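Local atomic coordinates of amidase (Bacillus anthracis, PDB entry 5EWQ), a protein that probably hydrolyses monocarboxylic acid amides to the free acid and ammonia. Residues N81-N86 against Y194-F199. Numbering follows the deposited sequence.
Sequences NGITLN and YGPIMF
Ile-83 reaches across to the ring of Pro-196, and its longer branch does the touching. From CB, which points toward the other loop, the branch leaves anti to the backbone N (chi1 -168°), which puts Ile-83 CG1 on the side of CB facing Pro-196, 3.8 Å from Pro-196 CG. The chain then bends at chi2 62°, and the terminal Ile-83 CD1 comes to 3.7 Å from Pro-196 CG, two successive carbons resting against one ring corner. The two side chains cross at about a right angle. Leu-85 adds a looser touch on the same ring carbon, its CD2 standing 4.4 Å from Pro-196 CG. Ile-83 sits in a type II' beta turn from Asn-81 to Thr-84, closed by the hydrogen bond from Thr-84 N to Asn-81 O, 2.9 Å, with Gly-82 taking the positive phi of its second position. This turn lies in the connection between helix 64-79 and strand 88-91, an outermost strand of the large mixed sheet in the amidase fold; Pro-196 belongs to the loop between strand 188-189 and helix 206-213. Thr-84 OG1 donates to Gly-82 O from well above the carbonyl plane. Arg-14 borders both sides, hydrogen-bonding Ile-83 O through NH1 and touching Pro-196.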
loop_
_atom_site.group_PDB
_atom_site.type_symbol
_atom_site.label_atom_id
_atom_site.label_comp_id
_atom_site.label_asym_id
_atom_site.label_seq_id
_atom_site.Cartn_x
_atom_site.Cartn_y
_atom_site.Cartn_z
ATOM N N ASN A 81 17.030 -11.632 7.965
ATOM C CA ASN A 81 17.643 -12.321 9.096
ATOM C C ASN A 81 16.918 -11.985 10.392
ATOM O O ASN A 81 15.947 -11.229 10.387
ATOM C CB ASN A 81 19.126 -11.967 9.213
ATOM C CG ASN A 81 19.954 -12.542 8.080
ATOM O OD1 ASN A 81 20.265 -13.734 8.067
ATOM N ND2 ASN A 81 20.321 -11.695 7.125
ATOM N N GLY A 82 17.393 -12.547 11.498
ATOM C CA GLY A 82 16.767 -12.335 12.789
ATOM C C GLY A 82 15.333 -12.825 12.799
ATOM O O GLY A 82 15.071 -14.006 12.577
ATOM N N ILE A 83 14.401 -11.909 13.045
ATOM C CA ILE A 83 12.982 -12.243 13.055
ATOM C C ILE A 83 12.522 -12.637 11.648
ATOM O O ILE A 83 11.542 -13.368 11.488
ATOM C CB ILE A 83 12.128 -11.065 13.591
ATOM C CG1 ILE A 83 10.692 -11.513 13.871
ATOM C CG2 ILE A 83 12.166 -9.879 12.638
ATOM C CD1 ILE A 83 10.584 -12.579 14.939
ATOM N N THR A 84 13.252 -12.157 10.642
ATOM C CA THR A 84 13.030 -12.514 9.240
ATOM C C THR A 84 11.579 -12.312 8.808
ATOM O O THR A 84 10.847 -13.276 8.586
ATOM C CB THR A 84 13.441 -13.976 8.966
ATOM O OG1 THR A 84 14.644 -14.280 9.685
ATOM C CG2 THR A 84 13.672 -14.202 7.476
ATOM N N LEU A 85 11.172 -11.052 8.690
ATOM C CA LEU A 85 9.806 -10.723 8.297
ATOM C C LEU A 85 9.556 -11.058 6.832
ATOM O O LEU A 85 8.420 -11.329 6.437
ATOM C CB LEU A 85 9.516 -9.244 8.554
ATOM C CG LEU A 85 9.716 -8.758 9.991
ATOM C CD1 LEU A 85 9.414 -7.272 10.106
ATOM C CD2 LEU A 85 8.855 -9.557 10.956
ATOM N N ASN A 86 10.625 -11.039 6.039
ATOM C CA ASN A 86 10.559 -11.345 4.613
ATOM C C ASN A 86 9.511 -10.502 3.894
ATOM O O ASN A 86 8.533 -11.030 3.364
ATOM C CB ASN A 86 10.271 -12.834 4.398
ATOM C CG ASN A 86 10.559 -13.287 2.979
ATOM O OD1 ASN A 86 11.330 -12.654 2.257
ATOM N ND2 ASN A 86 9.941 -14.390 2.571
ATOM N N TYR A 194 4.304 -7.429 14.246
ATOM C CA TYR A 194 3.710 -7.374 15.578
ATOM C C TYR A 194 3.486 -8.766 16.156
ATOM O O TYR A 194 3.080 -8.910 17.310
ATOM C CB TYR A 194 2.391 -6.601 15.542
ATOM C CG TYR A 194 2.574 -5.109 15.402
ATOM C CD1 TYR A 194 2.746 -4.305 16.521
ATOM C CD2 TYR A 194 2.583 -4.504 14.152
ATOM C CE1 TYR A 194 2.917 -2.941 16.401
ATOM C CE2 TYR A 194 2.754 -3.139 14.022
ATOM C CZ TYR A 194 2.920 -2.363 15.151
ATOM O OH TYR A 194 3.090 -1.004 15.027
ATOM N N GLY A 195 3.756 -9.788 15.352
ATOM C CA GLY A 195 3.603 -11.163 15.790
ATOM C C GLY A 195 3.602 -12.141 14.632
ATOM O O GLY A 195 2.538 -12.525 14.144
ATOM N N PRO A 196 4.801 -12.549 14.184
ATOM C CA PRO A 196 4.977 -13.488 13.069
ATOM C C PRO A 196 4.200 -14.783 13.280
ATOM O O PRO A 196 4.095 -15.244 14.416
ATOM C CB PRO A 196 6.486 -13.750 13.068
ATOM C CG PRO A 196 7.074 -12.528 13.685
ATOM C CD PRO A 196 6.091 -12.099 14.733
ATOM N N ILE A 197 3.649 -15.331 12.197
ATOM C CA ILE A 197 2.823 -16.544 12.226
ATOM C C ILE A 197 1.534 -16.355 13.030
ATOM O O ILE A 197 0.449 -16.697 12.559
ATOM C CB ILE A 197 3.600 -17.756 12.794
ATOM C CG1 ILE A 197 4.886 -17.986 11.999
ATOM C CG2 ILE A 197 2.729 -19.003 12.778
ATOM C CD1 ILE A 197 4.655 -18.288 10.536
HETATM N N MSE A 198 1.661 -15.814 14.238
HETATM C CA MSE A 198 0.519 -15.561 15.110
HETATM C C MSE A 198 -0.510 -14.653 14.443
HETATM O O MSE A 198 -1.703 -14.956 14.431
HETATM C CB MSE A 198 0.987 -14.938 16.427
HETATM C CG MSE A 198 -0.060 -14.939 17.529
HETATM SE SE MSE A 198 0.461 -13.826 19.044
HETATM C CE MSE A 198 2.337 -14.346 19.169
ATOM N N PHE A 199 -0.041 -13.540 13.889
ATOM C CA PHE A 199 -0.919 -12.584 13.224
ATOM C C PHE A 199 -0.705 -12.599 11.715
ATOM O O PHE A 199 0.431 -12.557 11.243
ATOM C CB PHE A 199 -0.686 -11.170 13.766
ATOM C CG PHE A 199 -0.884 -11.045 15.249
ATOM C CD1 PHE A 199 -1.834 -11.811 15.905
ATOM C CD2 PHE A 199 -0.115 -10.162 15.990
ATOM C CE1 PHE A 199 -2.015 -11.696 17.270
ATOM C CE2 PHE A 199 -0.292 -10.041 17.354
ATOM C CZ PHE A 199 -1.244 -10.811 17.996
#